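Local coordinates for PfVFT1 (Plasmodium falciparum, PDB 5JKQ), which probably binds a solute between its two lobes, as expected of a Venus flytrap-type protein, although its ligand is not established, at residues K176-I181 and D269-T274; K180-K185 and D238-V243; L184-I189 and L244-I249; K206-T211 and K231-Y236. The protein carries 3 engineered substitutions. All blocks are in the same frame, centred on the assembly; numbering follows the deposited sequence.

Interaction 1 (K176-I181 and D269-T274); sequences KHSNKI and DSFLKT
The imidazole of His-177 carries Thr-274 on one face: CB lies 3.9 Å from the ring centroid and 25° off its normal, a CH-pi contact displaced toward the rim. ND1 is hydrogen-bonded to NE2 of His-276, whose ring meets that of His-177 with planes about 35° apart, and His-177 NE2 reaches a water 2.7 Å away. Asn-179 presents its amide edge-on, with both partners of ND2 in or near its plane. That nitrogen donates 2.6 Å to Leu-272 O and 3.0 Å to Thr-274 OG1, both bonds nearly straight, while OD1 accepts from the same water and from Asn-214 of helix 212-222. Asn-179 CG sits anti to its carbonyl carbon (chi1 -64°), carrying the amide across to the partner strand.

Between the antiparallel pairs His-177/Thr-274 and Lys-180/Asp-269, the 269-274 strand has two extra residues and bulges out. The bulge is stitched by an Asx turn, Asp-269 OD1 accepting from Phe-271 N, and an ST turn, Ser-270 OG accepting from Leu-272 N. Ser-270 OG also donates to Asn-179 O at 2.6 Å, in the carbonyl plane. On the sheet face carrying Ser-178, Lys-180 and Asp-269, Ser-178 OG meets Asp-269 OD1 at a doubtfully short distance, and Lys-180 NZ forms a long salt bridge with Asp-269 OD2, 3.5 Å apart.

Side-chain groups replace part of the ladder that the bulge interrupts. Two partners each on ND2 and OD1 should fix the Asn-179 amide in rotation, while the Phe-271 N-H on Asp-269 OD1 and, more weakly, the distant Lys-180 ammonium would favour an ionised Asp-269.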
loop_
_atom_site.group_PDB
_atom_site.type_symbol
_atom_site.label_atom_id
_atom_site.label_comp_id
_atom_site.label_asym_id
_atom_site.label_seq_id
_atom_site.Cartn_x
_atom_site.Cartn_y
_atom_site.Cartn_z
ATOM N N LYS A 176 -5.498 -1.112 -2.370
ATOM C CA LYS A 176 -5.936 -0.334 -1.217
ATOM C C LYS A 176 -6.635 -1.212 -0.185
ATOM O O LYS A 176 -7.128 -2.294 -0.508
ATOM C CB LYS A 176 -6.891 0.781 -1.652
ATOM C CG LYS A 176 -6.424 1.594 -2.847
ATOM C CD LYS A 176 -7.432 2.682 -3.177
ATOM C CE LYS A 176 -7.151 3.326 -4.526
ATOM N NZ LYS A 176 -7.000 4.802 -4.417
ATOM N N HIS A 177 -6.662 -0.741 1.058
ATOM C CA HIS A 177 -7.579 -1.276 2.057
ATOM C C HIS A 177 -8.346 -0.104 2.659
ATOM O O HIS A 177 -7.870 1.030 2.644
ATOM C CB HIS A 177 -6.838 -2.085 3.130
ATOM C CG HIS A 177 -6.104 -1.255 4.138
ATOM N ND1 HIS A 177 -4.743 -1.044 4.078
ATOM C CD2 HIS A 177 -6.534 -0.617 5.253
ATOM C CE1 HIS A 177 -4.369 -0.296 5.100
ATOM N NE2 HIS A 177 -5.436 -0.022 5.828
ATOM N N SER A 178 -9.544 -0.379 3.162
ATOM C CA SER A 178 -10.416 0.673 3.667
ATOM C C SER A 178 -10.278 0.846 5.177
ATOM O O SER A 178 -9.703 0.001 5.861
ATOM C CB SER A 178 -11.870 0.371 3.305
ATOM O OG SER A 178 -12.690 1.506 3.528
ATOM N N ASN A 179 -10.808 1.956 5.680
ATOM C CA ASN A 179 -10.788 2.256 7.106
ATOM C C ASN A 179 -12.199 2.283 7.680
ATOM O O ASN A 179 -13.022 3.112 7.290
ATOM C CB ASN A 179 -10.088 3.593 7.356
ATOM C CG ASN A 179 -8.632 3.569 6.950
ATOM O OD1 ASN A 179 -7.758 3.269 7.759
ATOM N ND2 ASN A 179 -8.364 3.877 5.688
ATOM N N LYS A 180 -12.474 1.366 8.600
ATOM C CA LYS A 180 -13.788 1.285 9.218
ATOM C C LYS A 180 -13.842 2.158 10.465
ATOM O O LYS A 180 -12.818 2.434 11.091
ATOM C CB LYS A 180 -14.129 -0.167 9.557
ATOM C CG LYS A 180 -13.989 -1.105 8.368
ATOM C CD LYS A 180 -14.449 -2.509 8.706
ATOM C CE LYS A 180 -14.185 -3.470 7.560
ATOM N NZ LYS A 180 -14.856 -3.050 6.297
ATOM N N ILE A 181 -15.045 2.605 10.803
ATOM C CA ILE A 181 -15.257 3.470 11.956
ATOM C C ILE A 181 -16.239 2.803 12.904
ATOM O O ILE A 181 -17.387 2.558 12.535
ATOM C CB ILE A 181 -15.797 4.858 11.535
ATOM C CG1 ILE A 181 -14.794 5.554 10.610
ATOM C CG2 ILE A 181 -16.075 5.729 12.762
ATOM C CD1 ILE A 181 -15.324 6.813 9.957
ATOM N N ASP A 269 -18.229 1.272 7.033
ATOM C CA ASP A 269 -17.063 1.512 6.194
ATOM C C ASP A 269 -17.088 2.945 5.671
ATOM O O ASP A 269 -17.964 3.312 4.887
ATOM C CB ASP A 269 -17.028 0.513 5.032
ATOM C CG ASP A 269 -15.651 0.388 4.399
ATOM O OD1 ASP A 269 -14.851 1.343 4.495
ATOM O OD2 ASP A 269 -15.372 -0.672 3.803
ATOM N N SER A 270 -16.131 3.755 6.116
ATOM C CA SER A 270 -16.032 5.145 5.679
ATOM C C SER A 270 -15.658 5.245 4.206
ATOM O O SER A 270 -15.886 6.274 3.569
ATOM C CB SER A 270 -14.995 5.898 6.514
ATOM O OG SER A 270 -13.690 5.404 6.263
ATOM N N PHE A 271 -15.069 4.170 3.685
ATOM C CA PHE A 271 -14.538 4.121 2.323
ATOM C C PHE A 271 -13.414 5.138 2.123
ATOM O O PHE A 271 -13.054 5.462 0.992
ATOM C CB PHE A 271 -15.654 4.344 1.295
ATOM C CG PHE A 271 -16.704 3.268 1.301
ATOM C CD1 PHE A 271 -16.343 1.936 1.200
ATOM C CD2 PHE A 271 -18.048 3.588 1.409
ATOM C CE1 PHE A 271 -17.299 0.942 1.203
ATOM C CE2 PHE A 271 -19.012 2.594 1.412
ATOM C CZ PHE A 271 -18.634 1.268 1.309
ATOM N N LEU A 272 -12.867 5.637 3.230
ATOM C CA LEU A 272 -11.634 6.413 3.199
ATOM C C LEU A 272 -10.477 5.428 3.118
ATOM O O LEU A 272 -10.175 4.735 4.091
ATOM C CB LEU A 272 -11.513 7.306 4.436
ATOM C CG LEU A 272 -12.581 8.396 4.575
ATOM C CD1 LEU A 272 -12.591 8.960 5.990
ATOM C CD2 LEU A 272 -12.362 9.510 3.553
ATOM N N LYS A 273 -9.839 5.358 1.956
ATOM C CA LYS A 273 -8.905 4.276 1.667
ATOM C C LYS A 273 -7.461 4.597 2.029
ATOM O O LYS A 273 -7.051 5.755 2.069
ATOM C CB LYS A 273 -8.980 3.909 0.184
ATOM C CG LYS A 273 -10.382 3.582 -0.304
ATOM C CD LYS A 273 -11.043 2.521 0.557
ATOM C CE LYS A 273 -12.392 2.103 -0.005
ATOM N NZ LYS A 273 -12.287 0.913 -0.889
ATOM N N THR A 274 -6.706 3.536 2.294
ATOM C CA THR A 274 -5.266 3.613 2.492
ATOM C C THR A 274 -4.606 2.852 1.348
ATOM O O THR A 274 -4.760 1.637 1.234
ATOM C CB THR A 274 -4.843 3.020 3.855
ATOM O OG1 THR A 274 -5.460 3.765 4.915
ATOM C CG2 THR A 274 -3.328 3.057 4.028
HETATM O O HOH W 1 -5.412 2.306 7.273
#

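Interaction 2 (K180-K185 and D238-V243); sequences KIMILK and DLSKSV
Met-182, modelled as selenomethionine, reaches from strand 180-184 to helix 238-243, an alpha/beta layer packing in which the helix covers one side of the mixed sheet. The short axes approach to 9.2 Å with their directions 37° apart, and no hydrogen bond joins the segments, so the contact rests on side-chain packing.

The tight part is gathered round the selenium. SE lies 3.6 Å from Leu-239 CD1, the two side chains sliding past each other in opposite directions, and at the same separation from Ser-240 OG. That hydroxyl is engaged with Tyr-236 O, one turn back in the helix, so its meeting with selenium is packing beside an occupied polar group. Met-182 holds CG between its backbone N and carbonyl carbon (chi1 58°), and a bend at chi3 (-70°) lays CE against the helix, where it comes within 4.2 Å of Val-243 CB.

Farther along the strand the fit is looser. The side chains of Leu-184 and Val-243 come no closer than 4.4 Å, between CG and CG1, and Ile-183 turns its side chain away, meeting Val-243 through its CA alone. The helix is sided in the same way: Leu-239 and Val-243 point at the strand, whereas Lys-241 points away and is solvent-exposed. At the loose end the nearest approach is made not to a side chain but to the helix backbone, where Leu-184 CD1 stands 3.6 Å from Val-243 O.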
loop_
_atom_site.group_PDB
_atom_site.type_symbol
_atom_site.label_atom_id
_atom_site.label_comp_id
_atom_site.label_asym_id
_atom_site.label_seq_id
_atom_site.Cartn_x
_atom_site.Cartn_y
_atom_site.Cartn_z
ATOM N N LYS A 180 -12.474 1.366 8.600
ATOM C CA LYS A 180 -13.788 1.285 9.218
ATOM C C LYS A 180 -13.842 2.158 10.465
ATOM O O LYS A 180 -12.818 2.434 11.091
ATOM C CB LYS A 180 -14.129 -0.167 9.557
ATOM C CG LYS A 180 -13.989 -1.105 8.368
ATOM C CD LYS A 180 -14.449 -2.509 8.706
ATOM C CE LYS A 180 -14.185 -3.470 7.560
ATOM N NZ LYS A 180 -14.856 -3.050 6.297
ATOM N N ILE A 181 -15.045 2.605 10.803
ATOM C CA ILE A 181 -15.257 3.470 11.956
ATOM C C ILE A 181 -16.239 2.803 12.904
ATOM O O ILE A 181 -17.387 2.558 12.535
ATOM C CB ILE A 181 -15.797 4.858 11.535
ATOM C CG1 ILE A 181 -14.794 5.554 10.610
ATOM C CG2 ILE A 181 -16.075 5.729 12.762
ATOM C CD1 ILE A 181 -15.324 6.813 9.957
HETATM N N MSE A 182 -15.788 2.498 14.116
HETATM C CA MSE A 182 -16.689 1.958 15.123
HETATM C C MSE A 182 -17.077 3.045 16.120
HETATM O O MSE A 182 -16.249 3.860 16.536
HETATM C CB MSE A 182 -16.070 0.754 15.836
HETATM C CG MSE A 182 -14.753 0.980 16.532
HETATM SE SE MSE A 182 -14.268 -0.649 17.509
HETATM C CE MSE A 182 -15.616 -0.562 18.908
ATOM N N ILE A 183 -18.356 3.053 16.480
ATOM C CA ILE A 183 -18.929 4.108 17.303
ATOM C C ILE A 183 -20.132 3.569 18.073
ATOM O O ILE A 183 -20.780 2.616 17.639
ATOM C CB ILE A 183 -19.354 5.320 16.433
ATOM C CG1 ILE A 183 -19.865 6.471 17.306
ATOM C CG2 ILE A 183 -20.405 4.896 15.404
ATOM C CD1 ILE A 183 -20.102 7.768 16.544
ATOM N N LEU A 184 -20.418 4.170 19.223
ATOM C CA LEU A 184 -21.580 3.785 20.015
ATOM C C LEU A 184 -22.868 4.130 19.272
ATOM O O LEU A 184 -23.003 5.227 18.732
ATOM C CB LEU A 184 -21.550 4.479 21.375
ATOM C CG LEU A 184 -20.392 4.077 22.289
ATOM C CD1 LEU A 184 -20.200 5.097 23.399
ATOM C CD2 LEU A 184 -20.639 2.693 22.871
ATOM N N LYS A 185 -23.806 3.188 19.247
ATOM C CA LYS A 185 -25.081 3.387 18.564
ATOM C C LYS A 185 -25.860 4.569 19.123
ATOM O O LYS A 185 -26.653 5.188 18.416
ATOM C CB LYS A 185 -25.947 2.127 18.667
ATOM C CG LYS A 185 -25.672 1.088 17.596
ATOM C CD LYS A 185 -26.960 0.454 17.092
ATOM C CE LYS A 185 -26.721 -0.369 15.834
ATOM N NZ LYS A 185 -27.914 -1.165 15.451
ATOM N N ASP A 238 -8.017 -3.351 22.790
ATOM C CA ASP A 238 -7.614 -2.086 23.400
ATOM C C ASP A 238 -8.413 -0.939 22.807
ATOM O O ASP A 238 -9.022 -0.148 23.528
ATOM C CB ASP A 238 -6.119 -1.823 23.196
ATOM C CG ASP A 238 -5.242 -2.857 23.869
ATOM O OD1 ASP A 238 -5.699 -3.492 24.841
ATOM O OD2 ASP A 238 -4.086 -3.028 23.427
ATOM N N LEU A 239 -8.388 -0.860 21.480
ATOM C CA LEU A 239 -9.111 0.160 20.732
ATOM C C LEU A 239 -10.582 0.170 21.150
ATOM O O LEU A 239 -11.141 1.221 21.463
ATOM C CB LEU A 239 -8.953 -0.107 19.227
ATOM C CG LEU A 239 -9.502 0.819 18.130
ATOM C CD1 LEU A 239 -11.026 0.822 18.061
ATOM C CD2 LEU A 239 -8.958 2.230 18.282
ATOM N N SER A 240 -11.188 -1.013 21.189
ATOM C CA SER A 240 -12.612 -1.143 21.480
ATOM C C SER A 240 -12.951 -0.709 22.902
ATOM O O SER A 240 -13.977 -0.069 23.134
ATOM C CB SER A 240 -13.069 -2.584 21.263
ATOM O OG SER A 240 -12.950 -2.957 19.901
ATOM N N LYS A 241 -12.090 -1.069 23.847
ATOM C CA LYS A 241 -12.269 -0.690 25.243
ATOM C C LYS A 241 -12.407 0.826 25.374
ATOM O O LYS A 241 -13.216 1.322 26.158
ATOM C CB LYS A 241 -11.089 -1.198 26.078
ATOM C CG LYS A 241 -11.255 -1.047 27.581
ATOM C CD LYS A 241 -11.006 -2.373 28.293
ATOM C CE LYS A 241 -11.016 -2.223 29.810
ATOM N NZ LYS A 241 -9.742 -1.647 30.331
ATOM N N SER A 242 -11.629 1.552 24.579
ATOM C CA SER A 242 -11.598 3.008 24.642
ATOM C C SER A 242 -12.886 3.639 24.114
ATOM O O SER A 242 -13.364 4.633 24.660
ATOM C CB SER A 242 -10.400 3.540 23.853
ATOM O OG SER A 242 -10.341 4.952 23.900
ATOM N N VAL A 243 -13.438 3.069 23.048
ATOM C CA VAL A 243 -14.702 3.551 22.499
ATOM C C VAL A 243 -15.850 3.246 23.459
ATOM O O VAL A 243 -16.738 4.076 23.656
ATOM C CB VAL A 243 -14.992 2.921 21.118
ATOM C CG1 VAL A 243 -16.405 3.261 20.636
ATOM C CG2 VAL A 243 -13.961 3.390 20.106
#

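Interaction 3 (L184-I189 and L244-I249); sequences LKEYNI and LSKSHI
Ile-249 places CG1 anti to its backbone N (chi1 -172°), and a second torsion of 65° then swings CD1 over the phenol ring of Tyr-187. The methyl lies 3.6 Å from the ring centroid, 20° off the normal, which makes this a CH-pi contact over the face; its nearest ring atom is CZ, at 3.4 Å. On the opposite face the ring carries CG of the adjacent Glu-186, more loosely and toward the rim, so Tyr-187 is layered between its own neighbour and the second segment. Tyr-198 of helix 192-201 also meets the ring.

Lys-246 follows the end of helix 236-244, where the chain closes in a Schellman motif; its positive phi turns the chain out of the last helical turn, and its side chain runs across to the 3-10 turn formed by residues 185-187. On the way the aliphatic part crosses Leu-184 at about a right angle, CD 4.2 Å from Leu-184 CD1. Next Lys-246 CE comes to 3.6 Å from Tyr-187 OH. At the end NZ forms a salt bridge with OE2 of Glu-186, the two chains arriving from opposite directions; the modelled 2.3 Å is too short to be trusted as a bond length. Both residues are solvent-exposed, whereas Leu-184 and Ile-249 are buried. Beside the lysine stem, Leu-184 CD2 and Leu-244 CD2 touch at 4.1 Å, and Ile-265 of strand 265-281 packs on both leucines.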
loop_
_atom_site.group_PDB
_atom_site.type_symbol
_atom_site.label_atom_id
_atom_site.label_comp_id
_atom_site.label_asym_id
_atom_site.label_seq_id
_atom_site.Cartn_x
_atom_site.Cartn_y
_atom_site.Cartn_z
ATOM N N LEU A 184 -20.418 4.170 19.223
ATOM C CA LEU A 184 -21.580 3.785 20.015
ATOM C C LEU A 184 -22.868 4.130 19.272
ATOM O O LEU A 184 -23.003 5.227 18.732
ATOM C CB LEU A 184 -21.550 4.479 21.375
ATOM C CG LEU A 184 -20.392 4.077 22.289
ATOM C CD1 LEU A 184 -20.200 5.097 23.399
ATOM C CD2 LEU A 184 -20.639 2.693 22.871
ATOM N N LYS A 185 -23.806 3.188 19.247
ATOM C CA LYS A 185 -25.081 3.387 18.564
ATOM C C LYS A 185 -25.860 4.569 19.123
ATOM O O LYS A 185 -26.653 5.188 18.416
ATOM C CB LYS A 185 -25.947 2.127 18.667
ATOM C CG LYS A 185 -25.672 1.088 17.596
ATOM C CD LYS A 185 -26.960 0.454 17.092
ATOM C CE LYS A 185 -26.721 -0.369 15.834
ATOM N NZ LYS A 185 -27.914 -1.165 15.451
ATOM N N GLU A 186 -25.630 4.872 20.395
ATOM C CA GLU A 186 -26.414 5.879 21.101
ATOM C C GLU A 186 -26.315 7.264 20.463
ATOM O O GLU A 186 -27.190 8.104 20.666
ATOM C CB GLU A 186 -25.974 5.945 22.566
ATOM C CG GLU A 186 -24.527 6.346 22.768
ATOM C CD GLU A 186 -24.061 6.128 24.194
ATOM O OE1 GLU A 186 -23.951 4.956 24.613
ATOM O OE2 GLU A 186 -23.808 7.129 24.897
ATOM N N TYR A 187 -25.260 7.500 19.686
ATOM C CA TYR A 187 -25.060 8.797 19.043
ATOM C C TYR A 187 -25.884 8.938 17.766
ATOM O O TYR A 187 -25.970 10.027 17.198
ATOM C CB TYR A 187 -23.578 9.018 18.731
ATOM C CG TYR A 187 -22.733 9.234 19.964
ATOM C CD1 TYR A 187 -22.863 10.391 20.720
ATOM C CD2 TYR A 187 -21.805 8.288 20.369
ATOM C CE1 TYR A 187 -22.096 10.596 21.848
ATOM C CE2 TYR A 187 -21.031 8.486 21.496
ATOM C CZ TYR A 187 -21.181 9.640 22.233
ATOM O OH TYR A 187 -20.413 9.845 23.357
ATOM N N ASN A 188 -26.490 7.840 17.325
ATOM C CA ASN A 188 -27.338 7.842 16.137
ATOM C C ASN A 188 -26.546 8.211 14.881
ATOM O O ASN A 188 -27.078 8.818 13.954
ATOM C CB ASN A 188 -28.514 8.807 16.327
ATOM C CG ASN A 188 -29.671 8.523 15.380
ATOM O OD1 ASN A 188 -29.876 7.387 14.948
ATOM N ND2 ASN A 188 -30.435 9.560 15.057
ATOM N N ILE A 189 -25.268 7.837 14.871
ATOM C CA ILE A 189 -24.378 8.094 13.741
ATOM C C ILE A 189 -23.947 6.774 13.107
ATOM O O ILE A 189 -23.267 5.971 13.747
ATOM C CB ILE A 189 -23.128 8.883 14.182
ATOM C CG1 ILE A 189 -23.537 10.229 14.781
ATOM C CG2 ILE A 189 -22.177 9.104 13.008
ATOM C CD1 ILE A 189 -22.415 10.948 15.501
ATOM N N LEU A 244 -15.828 2.055 24.049
ATOM C CA LEU A 244 -16.871 1.639 24.981
ATOM C C LEU A 244 -16.793 2.428 26.285
ATOM O O LEU A 244 -17.819 2.746 26.887
ATOM C CB LEU A 244 -16.766 0.138 25.267
ATOM C CG LEU A 244 -17.077 -0.785 24.087
ATOM C CD1 LEU A 244 -16.652 -2.209 24.392
ATOM C CD2 LEU A 244 -18.555 -0.739 23.740
ATOM N N SER A 245 -15.575 2.749 26.713
ATOM C CA SER A 245 -15.369 3.544 27.921
ATOM C C SER A 245 -15.749 5.004 27.693
ATOM O O SER A 245 -15.722 5.809 28.624
ATOM C CB SER A 245 -13.914 3.461 28.382
ATOM O OG SER A 245 -13.071 4.202 27.519
ATOM N N LYS A 246 -16.075 5.340 26.448
ATOM C CA LYS A 246 -16.592 6.661 26.100
ATOM C C LYS A 246 -15.512 7.746 26.168
ATOM O O LYS A 246 -15.823 8.937 26.212
ATOM C CB LYS A 246 -17.758 7.018 27.024
ATOM C CG LYS A 246 -18.901 7.751 26.353
ATOM C CD LYS A 246 -20.230 7.288 26.929
ATOM C CE LYS A 246 -21.389 8.111 26.401
ATOM N NZ LYS A 246 -22.699 7.600 26.891
ATOM N N SER A 247 -14.247 7.333 26.162
ATOM C CA SER A 247 -13.131 8.277 26.197
ATOM C C SER A 247 -12.841 8.844 24.807
ATOM O O SER A 247 -12.395 9.985 24.671
ATOM C CB SER A 247 -11.879 7.602 26.759
ATOM O OG SER A 247 -11.473 6.512 25.948
ATOM N N HIS A 248 -13.092 8.035 23.781
ATOM C CA HIS A 248 -12.910 8.452 22.393
ATOM C C HIS A 248 -14.211 8.266 21.618
ATOM O O HIS A 248 -14.837 7.209 21.691
ATOM C CB HIS A 248 -11.780 7.657 21.737
ATOM C CG HIS A 248 -10.449 7.842 22.400
ATOM N ND1 HIS A 248 -10.217 7.498 23.714
ATOM C CD2 HIS A 248 -9.280 8.337 21.929
ATOM C CE1 HIS A 248 -8.963 7.770 24.024
ATOM N NE2 HIS A 248 -8.372 8.280 22.958
ATOM N N ILE A 249 -14.610 9.295 20.877
ATOM C CA ILE A 249 -15.909 9.305 20.212
ATOM C C ILE A 249 -16.030 8.196 19.166
ATOM O O ILE A 249 -17.107 7.630 18.980
ATOM C CB ILE A 249 -16.183 10.675 19.543
ATOM C CG1 ILE A 249 -17.619 10.747 19.008
ATOM C CG2 ILE A 249 -15.167 10.961 18.432
ATOM C CD1 ILE A 249 -18.693 10.697 20.091
#

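Interaction 4 (K206-T211 and K231-Y236); sequences KIACLT and KSFSSY
Ala-208 meets Phe-233 through its methyl, CB standing 3.4 Å from ring atom CZ and equally near CE2, so the methyl sits against the CE2–CZ side of the ring, approaching it obliquely. At the next residue the backbone takes over: Cys-209 O approaches CD2 of the same ring to 3.4 Å, again obliquely, while the cysteine side chain points away from the loop to its disulfide with Cys-215. The ring spans both residues because Phe-233 CG stands anti to its carbonyl carbon (chi1 -48°), with CB directed toward the strand.

Leu-210, where the strand has ended, reaches along the loop. Its CG is anti to the backbone N (chi1 180°), and CD1 comes up against the peptide joining Ser-234 to Ser-235, lying 3.5 Å from Ser-234 C and 3.4 Å from Ser-235 N. No hydrogen bond crosses between the segments. Both segments lead into helices through N-caps: Thr-211 OG1 accepts from Asn-214 N to start helix 212-222, and Ser-235 OG accepts from Asp-238 N to start helix 236-244.

The contact belongs to a beta-alpha-beta unit, strand 206-209, helix 212-222 and the parallel strand 227-229, from which the 231-236 loop leads on to the next helix. Strand 206-209 lies between strands 227-229 and 250-253; Phe-233 packs against Ala-208 of this strand, against Ser-242 of helix 236-244, and against His-248, whose ring it meets edge-to-face.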
loop_
_atom_site.group_PDB
_atom_site.type_symbol
_atom_site.label_atom_id
_atom_site.label_comp_id
_atom_site.label_asym_id
_atom_site.label_seq_id
_atom_site.Cartn_x
_atom_site.Cartn_y
_atom_site.Cartn_z
ATOM N N LYS A 206 -11.911 13.363 20.709
ATOM C CA LYS A 206 -10.656 12.662 20.451
ATOM C C LYS A 206 -10.938 11.355 19.718
ATOM O O LYS A 206 -11.938 10.689 19.986
ATOM C CB LYS A 206 -9.911 12.396 21.761
ATOM C CG LYS A 206 -10.012 13.539 22.768
ATOM C CD LYS A 206 -9.037 13.377 23.928
ATOM C CE LYS A 206 -9.139 14.549 24.901
ATOM N NZ LYS A 206 -8.133 14.478 26.000
ATOM N N ILE A 207 -10.051 10.995 18.792
ATOM C CA ILE A 207 -10.243 9.818 17.949
ATOM C C ILE A 207 -9.182 8.764 18.236
ATOM O O ILE A 207 -7.986 9.060 18.263
ATOM C CB ILE A 207 -10.220 10.207 16.450
ATOM C CG1 ILE A 207 -11.463 11.044 16.127
ATOM C CG2 ILE A 207 -10.157 8.964 15.552
ATOM C CD1 ILE A 207 -11.580 11.475 14.675
ATOM N N ALA A 208 -9.635 7.532 18.454
ATOM C CA ALA A 208 -8.738 6.405 18.689
ATOM C C ALA A 208 -8.478 5.649 17.392
ATOM O O ALA A 208 -9.392 5.425 16.598
ATOM C CB ALA A 208 -9.321 5.474 19.735
ATOM N N CYS A 209 -7.225 5.253 17.187
ATOM C CA CYS A 209 -6.826 4.526 15.986
ATOM C C CYS A 209 -5.826 3.424 16.328
ATOM O O CYS A 209 -5.015 3.573 17.235
ATOM C CB CYS A 209 -6.219 5.484 14.960
ATOM S SG CYS A 209 -7.294 6.860 14.484
ATOM N N LEU A 210 -5.887 2.316 15.598
ATOM C CA LEU A 210 -4.991 1.196 15.856
ATOM C C LEU A 210 -3.636 1.436 15.198
ATOM O O LEU A 210 -2.609 0.963 15.683
ATOM C CB LEU A 210 -5.606 -0.112 15.356
ATOM C CG LEU A 210 -4.773 -1.380 15.561
ATOM C CD1 LEU A 210 -4.386 -1.564 17.022
ATOM C CD2 LEU A 210 -5.535 -2.595 15.062
ATOM N N THR A 211 -3.647 2.177 14.093
ATOM C CA THR A 211 -2.425 2.531 13.381
ATOM C C THR A 211 -2.425 4.015 13.039
ATOM O O THR A 211 -3.465 4.672 13.091
ATOM C CB THR A 211 -2.265 1.725 12.076
ATOM O OG1 THR A 211 -3.225 2.173 11.112
ATOM C CG2 THR A 211 -2.449 0.233 12.329
ATOM N N LYS A 231 -1.032 5.861 19.200
ATOM C CA LYS A 231 0.075 5.253 19.925
ATOM C C LYS A 231 -0.407 4.426 21.117
ATOM O O LYS A 231 0.257 3.475 21.529
ATOM C CB LYS A 231 1.047 6.338 20.395
ATOM C CG LYS A 231 1.854 6.961 19.267
ATOM C CD LYS A 231 2.573 8.226 19.711
ATOM C CE LYS A 231 3.356 8.844 18.561
ATOM N NZ LYS A 231 4.143 10.037 18.983
ATOM N N SER A 232 -1.569 4.777 21.655
ATOM C CA SER A 232 -2.060 4.159 22.884
ATOM C C SER A 232 -2.730 2.801 22.672
ATOM O O SER A 232 -3.115 2.149 23.643
ATOM C CB SER A 232 -3.048 5.099 23.578
ATOM O OG SER A 232 -2.421 6.314 23.953
ATOM N N PHE A 233 -2.858 2.372 21.418
ATOM C CA PHE A 233 -3.617 1.161 21.091
ATOM C C PHE A 233 -2.802 0.172 20.266
ATOM O O PHE A 233 -2.265 0.518 19.214
ATOM C CB PHE A 233 -4.896 1.538 20.346
ATOM C CG PHE A 233 -5.659 2.653 20.999
ATOM C CD1 PHE A 233 -6.499 2.399 22.068
ATOM C CD2 PHE A 233 -5.522 3.958 20.554
ATOM C CE1 PHE A 233 -7.196 3.426 22.678
ATOM C CE2 PHE A 233 -6.218 4.988 21.160
ATOM C CZ PHE A 233 -7.056 4.721 22.223
ATOM N N SER A 234 -2.727 -1.063 20.757
ATOM C CA SER A 234 -1.934 -2.115 20.125
ATOM C C SER A 234 -2.793 -3.294 19.665
ATOM O O SER A 234 -2.277 -4.256 19.095
ATOM C CB SER A 234 -0.858 -2.613 21.093
ATOM O OG SER A 234 -0.050 -1.543 21.550
ATOM N N SER A 235 -4.097 -3.225 19.918
ATOM C CA SER A 235 -4.991 -4.309 19.529
ATOM C C SER A 235 -6.434 -3.841 19.408
ATOM O O SER A 235 -6.801 -2.772 19.896
ATOM C CB SER A 235 -4.907 -5.457 20.539
ATOM O OG SER A 235 -5.432 -5.071 21.797
ATOM N N TYR A 236 -7.242 -4.659 18.742
ATOM C CA TYR A 236 -8.662 -4.390 18.580
ATOM C C TYR A 236 -9.351 -4.262 19.936
ATOM O O TYR A 236 -10.192 -3.386 20.133
ATOM C CB TYR A 236 -9.300 -5.501 17.750
ATOM C CG TYR A 236 -10.808 -5.464 17.675
ATOM C CD1 TYR A 236 -11.467 -4.435 17.017
ATOM C CD2 TYR A 236 -11.572 -6.477 18.239
ATOM C CE1 TYR A 236 -12.846 -4.406 16.936
ATOM C CE2 TYR A 236 -12.952 -6.458 18.160
ATOM C CZ TYR A 236 -13.585 -5.420 17.508
ATOM O OH TYR A 236 -14.957 -5.395 17.427
#

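In the fold
All four contacts appear to lie in one of the two lobes, along a single mixed sheet and its surroundings. Interactions 1 and 2 use overlapping parts of strand 175-184, sharing Lys-180 and Ile-181, with centres about 15 Å apart; interaction 3 continues from its end, its centre about 7 Å from that of interaction 2. Helix 236-244 ties 2 to 4, as Ser-242 CB packs on Phe-233 CE1 at 3.4 Å. Interactions 3 and 4 join through Ile-249 N and Lys-206 O, a probable hydrogen bond. The centre of interaction 1 lies about 13 Å from the chain's centre, consistent with strands 175-184 and 265-281 running toward the interlobe junction; that of interaction 3 lies about 30 Å from it.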